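Local atomic coordinates of CRISPR-associated endonuclease C2c1 (Alicyclobacillus acidoterrestris, PDB entry 5U31), a protein that uses a guide RNA to recognise DNA carrying a protospacer adjacent motif and cleaves it with a metal-dependent RuvC nuclease domain. Residues Y104-G113 against I226-Q237. The protein carries 3 engineered substitutions. Numbering follows the deposited sequence.
With nucleotides of chain C; nucleotides of chain B.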
ATOM      1  N   TYR A 104     -32.522 -15.973  -7.434  1.00 29.67           N
ATOM      2  CA  TYR A 104     -31.228 -15.555  -6.911  1.00 28.66           C
ATOM      3  C   TYR A 104     -30.400 -14.857  -7.977  1.00 28.63           C
ATOM      4  O   TYR A 104     -29.737 -13.853  -7.699  1.00 37.05           O
ATOM      5  CB  TYR A 104     -30.468 -16.752  -6.354  1.00 28.82           C
ATOM      6  CG  TYR A 104     -29.095 -16.373  -5.872  1.00 31.26           C
ATOM      7  CD1 TYR A 104     -28.931 -15.660  -4.692  1.00 28.16           C
ATOM      8  CD2 TYR A 104     -27.961 -16.711  -6.599  1.00 28.72           C
ATOM      9  CE1 TYR A 104     -27.679 -15.300  -4.247  1.00 27.96           C
ATOM     10  CE2 TYR A 104     -26.704 -16.353  -6.158  1.00 29.19           C
ATOM     11  CZ  TYR A 104     -26.570 -15.647  -4.982  1.00 28.12           C
ATOM     12  OH  TYR A 104     -25.323 -15.288  -4.533  1.00 35.69           O
ATOM     13  N   GLU A 105     -30.429 -15.368  -9.208  1.00 29.05           N
ATOM     14  CA  GLU A 105     -29.661 -14.746 -10.276  1.00 29.12           C
ATOM     15  C   GLU A 105     -30.248 -13.405 -10.701  1.00 35.49           C
ATOM     16  O   GLU A 105     -29.551 -12.615 -11.345  1.00 37.56           O
ATOM     17  CB  GLU A 105     -29.562 -15.703 -11.462  1.00 29.70           C
ATOM     18  CG  GLU A 105     -28.872 -17.013 -11.112  1.00 29.93           C
ATOM     19  CD  GLU A 105     -28.892 -18.022 -12.248  1.00 37.61           C
ATOM     20  OE1 GLU A 105     -29.453 -17.706 -13.320  1.00 35.21           O
ATOM     21  OE2 GLU A 105     -28.343 -19.133 -12.073  1.00 31.54           O
ATOM     22  N   LEU A 106     -31.510 -13.128 -10.354  1.00 28.96           N
ATOM     23  CA  LEU A 106     -32.062 -11.793 -10.564  1.00 31.29           C
ATOM     24  C   LEU A 106     -31.672 -10.843  -9.440  1.00 28.37           C
ATOM     25  O   LEU A 106     -31.471  -9.647  -9.683  1.00 29.88           O
ATOM     26  CB  LEU A 106     -33.589 -11.851 -10.677  1.00 29.11           C
ATOM     27  CG  LEU A 106     -34.213 -12.608 -11.849  1.00 29.68           C
ATOM     28  CD1 LEU A 106     -35.721 -12.558 -11.764  1.00 29.90           C
ATOM     29  CD2 LEU A 106     -33.743 -12.041 -13.162  1.00 29.96           C
ATOM     30  N   LEU A 107     -31.563 -11.356  -8.215  1.00 28.13           N
ATOM     31  CA  LEU A 107     -31.192 -10.526  -7.076  1.00 27.74           C
ATOM     32  C   LEU A 107     -29.697 -10.238  -7.038  1.00 38.17           C
ATOM     33  O   LEU A 107     -29.288  -9.169  -6.572  1.00 37.59           O
ATOM     34  CB  LEU A 107     -31.634 -11.202  -5.775  1.00 27.65           C
ATOM     35  CG  LEU A 107     -33.142 -11.412  -5.608  1.00 27.84           C
ATOM     36  CD1 LEU A 107     -33.457 -12.343  -4.450  1.00 30.03           C
ATOM     37  CD2 LEU A 107     -33.840 -10.084  -5.406  1.00 27.76           C
ATOM     38  N   VAL A 108     -28.869 -11.168  -7.502  1.00 27.68           N
ATOM     39  CA  VAL A 108     -27.419 -10.990  -7.498  1.00 27.55           C
ATOM     40  C   VAL A 108     -26.899 -11.375  -8.876  1.00 29.85           C
ATOM     41  O   VAL A 108     -26.353 -12.474  -9.045  1.00 28.10           O
ATOM     42  CB  VAL A 108     -26.747 -11.823  -6.393  1.00 27.45           C
ATOM     43  CG1 VAL A 108     -25.247 -11.557  -6.359  1.00 34.32           C
ATOM     44  CG2 VAL A 108     -27.357 -11.508  -5.040  1.00 27.21           C
ATOM     45  N   PRO A 109     -27.060 -10.518  -9.887  1.00 28.33           N
ATOM     46  CA  PRO A 109     -26.651 -10.904 -11.246  1.00 28.41           C
ATOM     47  C   PRO A 109     -25.181 -11.250 -11.362  1.00 31.23           C
ATOM     48  O   PRO A 109     -24.788 -11.895 -12.343  1.00 32.02           O
ATOM     49  CB  PRO A 109     -27.010  -9.669 -12.082  1.00 28.51           C
ATOM     50  CG  PRO A 109     -28.107  -9.013 -11.313  1.00 28.29           C
ATOM     51  CD  PRO A 109     -27.748  -9.217  -9.871  1.00 27.88           C
ATOM     52  N   GLN A 110     -24.359 -10.856 -10.385  1.00 28.08           N
ATOM     53  CA  GLN A 110     -22.949 -11.227 -10.379  1.00 28.13           C
ATOM     54  C   GLN A 110     -22.736 -12.730 -10.263  1.00 32.17           C
ATOM     55  O   GLN A 110     -21.641 -13.210 -10.572  1.00 37.58           O
ATOM     56  CB  GLN A 110     -22.225 -10.527  -9.228  1.00 27.72           C
ATOM     57  CG  GLN A 110     -22.036  -9.038  -9.419  1.00 35.52           C
ATOM     58  CD  GLN A 110     -23.297  -8.241  -9.155  1.00 27.38           C
ATOM     59  OE1 GLN A 110     -24.390  -8.794  -9.064  1.00 47.04           O
ATOM     60  NE2 GLN A 110     -23.147  -6.934  -9.029  1.00 27.23           N
ATOM     61  N   ALA A 111     -23.747 -13.478  -9.817  1.00 33.09           N
ATOM     62  CA  ALA A 111     -23.585 -14.920  -9.675  1.00 32.96           C
ATOM     63  C   ALA A 111     -23.364 -15.591 -11.026  1.00 43.55           C
ATOM     64  O   ALA A 111     -22.611 -16.569 -11.121  1.00 58.05           O
ATOM     65  CB  ALA A 111     -24.798 -15.520  -8.965  1.00 28.81           C
ATOM     66  N   ILE A 112     -24.001 -15.082 -12.083  1.00 36.11           N
ATOM     67  CA  ILE A 112     -23.783 -15.605 -13.427  1.00 30.13           C
ATOM     68  C   ILE A 112     -22.846 -14.735 -14.248  1.00 36.62           C
ATOM     69  O   ILE A 112     -22.607 -15.039 -15.422  1.00 42.10           O
ATOM     70  CB  ILE A 112     -25.111 -15.785 -14.185  1.00 30.46           C
ATOM     71  CG1 ILE A 112     -25.803 -14.433 -14.358  1.00 30.15           C
ATOM     72  CG2 ILE A 112     -25.992 -16.769 -13.462  1.00 33.20           C
ATOM     73  CD1 ILE A 112     -27.046 -14.486 -15.199  1.00 30.54           C
ATOM     74  N   GLY A 113     -22.323 -13.652 -13.680  1.00 32.18           N
ATOM     75  CA  GLY A 113     -21.378 -12.812 -14.383  1.00 32.25           C
ATOM     76  C   GLY A 113     -21.935 -11.517 -14.928  1.00 33.46           C
ATOM     77  O   GLY A 113     -21.198 -10.781 -15.594  1.00 32.27           O
ATOM     78  N   ILE A 226     -28.101  -7.219  -0.336  1.00 26.43           N
ATOM     79  CA  ILE A 226     -27.797  -7.329  -1.756  1.00 26.46           C
ATOM     80  C   ILE A 226     -26.359  -6.903  -2.027  1.00 31.63           C
ATOM     81  O   ILE A 226     -25.628  -7.566  -2.774  1.00 35.33           O
ATOM     82  CB  ILE A 226     -28.802  -6.494  -2.571  1.00 26.57           C
ATOM     83  CG1 ILE A 226     -30.230  -6.996  -2.348  1.00 26.72           C
ATOM     84  CG2 ILE A 226     -28.464  -6.543  -4.036  1.00 33.99           C
ATOM     85  CD1 ILE A 226     -30.514  -8.347  -2.964  1.00 26.87           C
ATOM     86  N   GLU A 227     -25.928  -5.799  -1.410  1.00 32.04           N
ATOM     87  CA  GLU A 227     -24.587  -5.272  -1.646  1.00 26.19           C
ATOM     88  C   GLU A 227     -23.517  -6.307  -1.330  1.00 42.94           C
ATOM     89  O   GLU A 227     -22.689  -6.649  -2.183  1.00 49.30           O
ATOM     90  CB  GLU A 227     -24.367  -4.020  -0.807  1.00 26.15           C
ATOM     91  CG  GLU A 227     -25.267  -2.885  -1.158  1.00 36.11           C
ATOM     92  CD  GLU A 227     -25.188  -1.797  -0.128  1.00 44.75           C
ATOM     93  OE1 GLU A 227     -26.044  -0.887  -0.138  1.00 40.25           O
ATOM     94  OE2 GLU A 227     -24.255  -1.859   0.696  1.00 39.42           O
ATOM     95  N   ARG A 228     -23.508  -6.809  -0.094  1.00 36.50           N
ATOM     96  CA  ARG A 228     -22.468  -7.747   0.303  1.00 26.25           C
ATOM     97  C   ARG A 228     -22.554  -9.032  -0.499  1.00 26.40           C
ATOM     98  O   ARG A 228     -21.537  -9.701  -0.715  1.00 35.47           O
ATOM     99  CB  ARG A 228     -22.570  -8.031   1.800  1.00 26.31           C
ATOM    100  CG  ARG A 228     -23.791  -8.815   2.195  1.00 26.41           C
ATOM    101  CD  ARG A 228     -23.941  -8.884   3.697  1.00 26.53           C
ATOM    102  NE  ARG A 228     -22.807  -9.532   4.346  1.00 30.24           N
ATOM    103  CZ  ARG A 228     -22.008  -8.938   5.226  1.00 33.56           C
ATOM    104  NH1 ARG A 228     -22.221  -7.677   5.575  1.00 30.02           N
ATOM    105  NH2 ARG A 228     -21.001  -9.608   5.766  1.00 42.67           N
HETATM  106  N   MSE A 229     -23.746  -9.378  -0.969  1.00 26.79           N
HETATM  107  CA  MSE A 229     -23.953 -10.602  -1.720  1.00 26.66           C
HETATM  108  C   MSE A 229     -23.463 -10.455  -3.154  1.00 27.34           C
HETATM  109  O   MSE A 229     -23.086 -11.431  -3.805  1.00 26.97           O
HETATM  110  CB  MSE A 229     -25.428 -10.977  -1.702  1.00 30.93           C
HETATM  111  CG  MSE A 229     -25.660 -12.457  -1.788  1.00 51.24           C
HETATM  112 SE   MSE A 229     -24.760 -13.373  -0.335  1.00 64.64          SE
HETATM  113  CE  MSE A 229     -25.292 -15.185  -0.805  1.00 56.46           C
HETATM  114  N   MSE A 230     -23.469  -9.225  -3.645  1.00 26.59           N
HETATM  115  CA  MSE A 230     -22.980  -8.957  -4.984  1.00 26.71           C
HETATM  116  C   MSE A 230     -21.458  -8.958  -5.048  1.00 32.76           C
HETATM  117  O   MSE A 230     -20.880  -9.622  -5.905  1.00 33.59           O
HETATM  118  CB  MSE A 230     -23.527  -7.629  -5.487  1.00 33.05           C
HETATM  119  CG  MSE A 230     -24.974  -7.708  -5.909  1.00 40.19           C
HETATM  120 SE   MSE A 230     -25.657  -5.988  -6.477  1.00 45.64          SE
HETATM  121  CE  MSE A 230     -27.216  -6.569  -7.494  1.00 85.56           C
ATOM    122  N   SER A 231     -20.802  -8.219  -4.148  1.00 27.43           N
ATOM    123  CA  SER A 231     -19.344  -8.164  -4.202  1.00 27.33           C
ATOM    124  C   SER A 231     -18.733  -9.524  -3.912  1.00 32.80           C
ATOM    125  O   SER A 231     -17.699  -9.877  -4.484  1.00 44.06           O
ATOM    126  CB  SER A 231     -18.802  -7.119  -3.226  1.00 28.44           C
ATOM    127  OG  SER A 231     -18.774  -7.609  -1.897  1.00 43.52           O
ATOM    128  N   TRP A 232     -19.365 -10.307  -3.043  1.00 31.42           N
ATOM    129  CA  TRP A 232     -18.829 -11.626  -2.741  1.00 27.10           C
ATOM    130  C   TRP A 232     -18.934 -12.545  -3.950  1.00 33.93           C
ATOM    131  O   TRP A 232     -17.966 -13.230  -4.299  1.00 39.33           O
ATOM    132  CB  TRP A 232     -19.556 -12.197  -1.534  1.00 27.12           C
ATOM    133  CG  TRP A 232     -19.296 -13.617  -1.257  1.00 33.26           C
ATOM    134  CD1 TRP A 232     -18.170 -14.161  -0.713  1.00 40.55           C
ATOM    135  CD2 TRP A 232     -20.204 -14.696  -1.471  1.00 34.88           C
ATOM    136  NE1 TRP A 232     -18.317 -15.524  -0.590  1.00 28.82           N
ATOM    137  CE2 TRP A 232     -19.561 -15.875  -1.046  1.00 28.28           C
ATOM    138  CE3 TRP A 232     -21.499 -14.780  -1.989  1.00 27.68           C
ATOM    139  CZ2 TRP A 232     -20.170 -17.122  -1.121  1.00 34.98           C
ATOM    140  CZ3 TRP A 232     -22.099 -16.016  -2.064  1.00 39.25           C
ATOM    141  CH2 TRP A 232     -21.436 -17.171  -1.635  1.00 40.14           C
ATOM    142  N   GLU A 233     -20.091 -12.557  -4.614  1.00 31.77           N
ATOM    143  CA  GLU A 233     -20.220 -13.337  -5.841  1.00 29.76           C
ATOM    144  C   GLU A 233     -19.234 -12.866  -6.898  1.00 28.86           C
ATOM    145  O   GLU A 233     -18.708 -13.674  -7.672  1.00 34.46           O
ATOM    146  CB  GLU A 233     -21.649 -13.257  -6.378  1.00 27.74           C
ATOM    147  CG  GLU A 233     -22.624 -14.202  -5.711  1.00 30.83           C
ATOM    148  CD  GLU A 233     -22.523 -15.621  -6.234  1.00 47.29           C
ATOM    149  OE1 GLU A 233     -21.546 -15.935  -6.945  1.00 60.59           O
ATOM    150  OE2 GLU A 233     -23.429 -16.425  -5.939  1.00 57.65           O
ATOM    151  N   SER A 234     -18.980 -11.558  -6.958  1.00 27.58           N
ATOM    152  CA  SER A 234     -17.949 -11.067  -7.863  1.00 27.72           C
ATOM    153  C   SER A 234     -16.595 -11.648  -7.494  1.00 30.47           C
ATOM    154  O   SER A 234     -15.801 -11.997  -8.375  1.00 36.68           O
ATOM    155  CB  SER A 234     -17.910  -9.541  -7.846  1.00 34.90           C
ATOM    156  OG  SER A 234     -18.956  -9.007  -8.638  1.00 46.04           O
ATOM    157  N   TRP A 235     -16.326 -11.787  -6.195  1.00 27.75           N
ATOM    158  CA  TRP A 235     -15.068 -12.379  -5.761  1.00 30.41           C
ATOM    159  C   TRP A 235     -15.039 -13.885  -5.952  1.00 38.02           C
ATOM    160  O   TRP A 235     -13.978 -14.435  -6.255  1.00 55.03           O
ATOM    161  CB  TRP A 235     -14.793 -12.022  -4.303  1.00 27.76           C
ATOM    162  CG  TRP A 235     -14.033 -10.759  -4.210  1.00 27.55           C
ATOM    163  CD1 TRP A 235     -14.509  -9.543  -3.843  1.00 27.20           C
ATOM    164  CD2 TRP A 235     -12.657 -10.569  -4.546  1.00 27.75           C
ATOM    165  NE1 TRP A 235     -13.509  -8.607  -3.906  1.00 27.17           N
ATOM    166  CE2 TRP A 235     -12.361  -9.214  -4.337  1.00 27.48           C
ATOM    167  CE3 TRP A 235     -11.641 -11.420  -4.994  1.00 28.17           C
ATOM    168  CZ2 TRP A 235     -11.096  -8.685  -4.559  1.00 36.84           C
ATOM    169  CZ3 TRP A 235     -10.386 -10.893  -5.216  1.00 28.29           C
ATOM    170  CH2 TRP A 235     -10.123  -9.540  -4.999  1.00 40.66           C
ATOM    171  N   ASN A 236     -16.177 -14.565  -5.778  1.00 31.29           N
ATOM    172  CA  ASN A 236     -16.242 -15.985  -6.116  1.00 30.70           C
ATOM    173  C   ASN A 236     -15.843 -16.216  -7.567  1.00 36.48           C
ATOM    174  O   ASN A 236     -15.132 -17.178  -7.882  1.00 33.38           O
ATOM    175  CB  ASN A 236     -17.646 -16.530  -5.865  1.00 28.97           C
ATOM    176  CG  ASN A 236     -17.794 -17.163  -4.499  1.00 42.18           C
ATOM    177  OD1 ASN A 236     -16.882 -17.820  -3.997  1.00 33.89           O
ATOM    178  ND2 ASN A 236     -18.957 -16.976  -3.893  1.00 57.18           N
ATOM    179  N   GLN A 237     -16.292 -15.339  -8.465  1.00 29.18           N
ATOM    180  CA  GLN A 237     -15.897 -15.447  -9.864  1.00 52.21           C
ATOM    181  C   GLN A 237     -14.427 -15.093 -10.051  1.00 46.03           C
ATOM    182  O   GLN A 237     -13.733 -15.707 -10.869  1.00 31.44           O
ATOM    183  CB  GLN A 237     -16.788 -14.550 -10.723  1.00 48.29           C
ATOM    184  CG  GLN A 237     -16.375 -14.465 -12.178  1.00 55.65           C
ATOM    185  CD  GLN A 237     -17.449 -13.856 -13.049  1.00 65.40           C
ATOM    186  OE1 GLN A 237     -18.625 -14.212 -12.945  1.00 80.87           O
ATOM    187  NE2 GLN A 237     -17.053 -12.928 -13.913  1.00 56.51           N
TER
ATOM    188  P    DT C  19     -23.407  -0.980  -5.796  1.00 37.88           P
ATOM    189  OP1  DT C  19     -24.802  -1.165  -6.235  1.00 26.82           O
ATOM    190  OP2  DT C  19     -22.422  -0.468  -6.776  1.00 49.63           O
ATOM    191  O5'  DT C  19     -23.260  -0.036  -4.499  1.00 26.59           O
ATOM    192  C5'  DT C  19     -24.118  -0.217  -3.396  1.00 26.52           C
ATOM    193  C4'  DT C  19     -23.540   0.365  -2.107  1.00 26.46           C
ATOM    194  O4'  DT C  19     -22.124   0.126  -2.004  1.00 26.36           O
ATOM    195  C3'  DT C  19     -23.641   1.861  -1.936  1.00 26.68           C
ATOM    196  O3'  DT C  19     -24.975   2.237  -1.623  1.00 36.85           O
ATOM    197  C2'  DT C  19     -22.710   2.059  -0.745  1.00 26.61           C
ATOM    198  C1'  DT C  19     -21.604   1.027  -1.033  1.00 34.05           C
ATOM    199  N1   DT C  19     -20.364   1.650  -1.561  1.00 29.47           N
ATOM    200  C2   DT C  19     -19.491   2.255  -0.688  1.00 28.41           C
ATOM    201  O2   DT C  19     -19.669   2.295   0.519  1.00 26.55           O
ATOM    202  N3   DT C  19     -18.387   2.808  -1.278  1.00 27.28           N
ATOM    203  C4   DT C  19     -18.079   2.821  -2.622  1.00 28.83           C
ATOM    204  O4   DT C  19     -17.063   3.347  -3.053  1.00 31.28           O
ATOM    205  C5   DT C  19     -19.038   2.177  -3.483  1.00 38.55           C
ATOM    206  C7   DT C  19     -18.811   2.129  -4.963  1.00 50.82           C
ATOM    207  C6   DT C  19     -20.125   1.633  -2.919  1.00 31.71           C
ATOM    208  P    DT C  17     -12.918  -6.096  -9.255  1.00 53.44           P
ATOM    209  OP1  DT C  17     -12.891  -7.346 -10.051  1.00 42.95           O
ATOM    210  OP2  DT C  17     -12.786  -4.772  -9.908  1.00 53.10           O
ATOM    211  O5'  DT C  17     -14.279  -6.029  -8.420  1.00 48.23           O
ATOM    212  C5'  DT C  17     -14.627  -7.077  -7.533  1.00 40.02           C
ATOM    213  C4'  DT C  17     -15.848  -6.693  -6.718  1.00 35.49           C
ATOM    214  O4'  DT C  17     -15.431  -6.142  -5.440  1.00 27.26           O
ATOM    215  C3'  DT C  17     -16.751  -5.636  -7.367  1.00 26.93           C
ATOM    216  O3'  DT C  17     -18.109  -6.054  -7.314  1.00 30.70           O
ATOM    217  C2'  DT C  17     -16.514  -4.390  -6.512  1.00 30.50           C
ATOM    218  C1'  DT C  17     -16.214  -5.009  -5.160  1.00 34.84           C
ATOM    219  N1   DT C  17     -15.452  -4.115  -4.238  1.00 27.50           N
ATOM    220  C2   DT C  17     -15.613  -4.268  -2.883  1.00 34.50           C
ATOM    221  O2   DT C  17     -16.347  -5.105  -2.391  1.00 46.32           O
ATOM    222  N3   DT C  17     -14.876  -3.405  -2.118  1.00 42.04           N
ATOM    223  C4   DT C  17     -14.014  -2.423  -2.563  1.00 37.90           C
ATOM    224  O4   DT C  17     -13.395  -1.695  -1.795  1.00 49.03           O
ATOM    225  C5   DT C  17     -13.893  -2.313  -3.998  1.00 26.58           C
ATOM    226  C7   DT C  17     -12.985  -1.284  -4.598  1.00 26.74           C
ATOM    227  C6   DT C  17     -14.609  -3.154  -4.759  1.00 26.60           C
TER
ATOM    228  P     C B  98     -14.307 -11.736   4.934  1.00 47.37           P
ATOM    229  OP1   C B  98     -14.550 -13.128   5.381  1.00 32.85           O
ATOM    230  OP2   C B  98     -13.446 -10.867   5.779  1.00 27.97           O
ATOM    231  O5'   C B  98     -13.721 -11.775   3.455  1.00 27.84           O
ATOM    232  C5'   C B  98     -14.423 -12.451   2.428  1.00 29.76           C
ATOM    233  C4'   C B  98     -13.902 -12.080   1.066  1.00 35.35           C
ATOM    234  O4'   C B  98     -13.949 -10.643   0.882  1.00 33.75           O
ATOM    235  C3'   C B  98     -12.455 -12.438   0.795  1.00 28.07           C
ATOM    236  O3'   C B  98     -12.310 -13.801   0.446  1.00 28.49           O
ATOM    237  C2'   C B  98     -12.083 -11.478  -0.325  1.00 27.86           C
ATOM    238  O2'   C B  98     -12.580 -11.944  -1.569  1.00 37.16           O
ATOM    239  C1'   C B  98     -12.874 -10.229   0.069  1.00 27.43           C
ATOM    240  N1    C B  98     -12.053  -9.265   0.835  1.00 27.39           N
ATOM    241  C2    C B  98     -11.091  -8.514   0.155  1.00 29.12           C
ATOM    242  O2    C B  98     -10.950  -8.673  -1.066  1.00 27.97           O
ATOM    243  N3    C B  98     -10.333  -7.634   0.839  1.00 27.40           N
ATOM    244  C4    C B  98     -10.512  -7.485   2.147  1.00 27.41           C
ATOM    245  N4    C B  98      -9.735  -6.599   2.765  1.00 27.48           N
ATOM    246  C5    C B  98     -11.488  -8.231   2.870  1.00 27.42           C
ATOM    247  C6    C B  98     -12.233  -9.104   2.179  1.00 27.40           C
TER
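Ile226 begins the contact by laying CD1 against CB of Leu107, at the C-terminal end of helix 93-107. One turn on, Met229, like Met230 a selenomethionine, meets CG2 of Val108 with its CG (3.8 Å) and, bending at chi2 (58°), brings CE to the hydroxyl end of Tyr104; CG1 of Val108 rests against the carbonyl O of Met229. Met230 instead runs extended beyond CG, its CE arriving at CD of Pro109 (3.6 Å), while the bent Gln110 side chain crosses it obliquely, its amide against CB, CG and SE of Met230. Glu233 follows, folded at chi2 (-80°) so that its carboxylate meets Tyr104 and CB of Ala111. Tyr104 OH donates to the anti lone pair of Glu233 OE2 (2.6 Å), which lies in the plane of the phenol ring at its edge; the same oxygen also pairs with Arg45 of helix 17-45. Ser234 OG touches CG of Gln110 and hydrogen-bonds a DNA phosphate, bordering the side where Ser231 and Trp235 face nucleic acid. Gln237 closes the contact with OE1 beside CA of Gly113. This REC1 interface is thus mixed, apolar around Val108 and the selenomethionines, polar at a buried carboxylate shared by phenol and guanidinium and probably kept ionised by them.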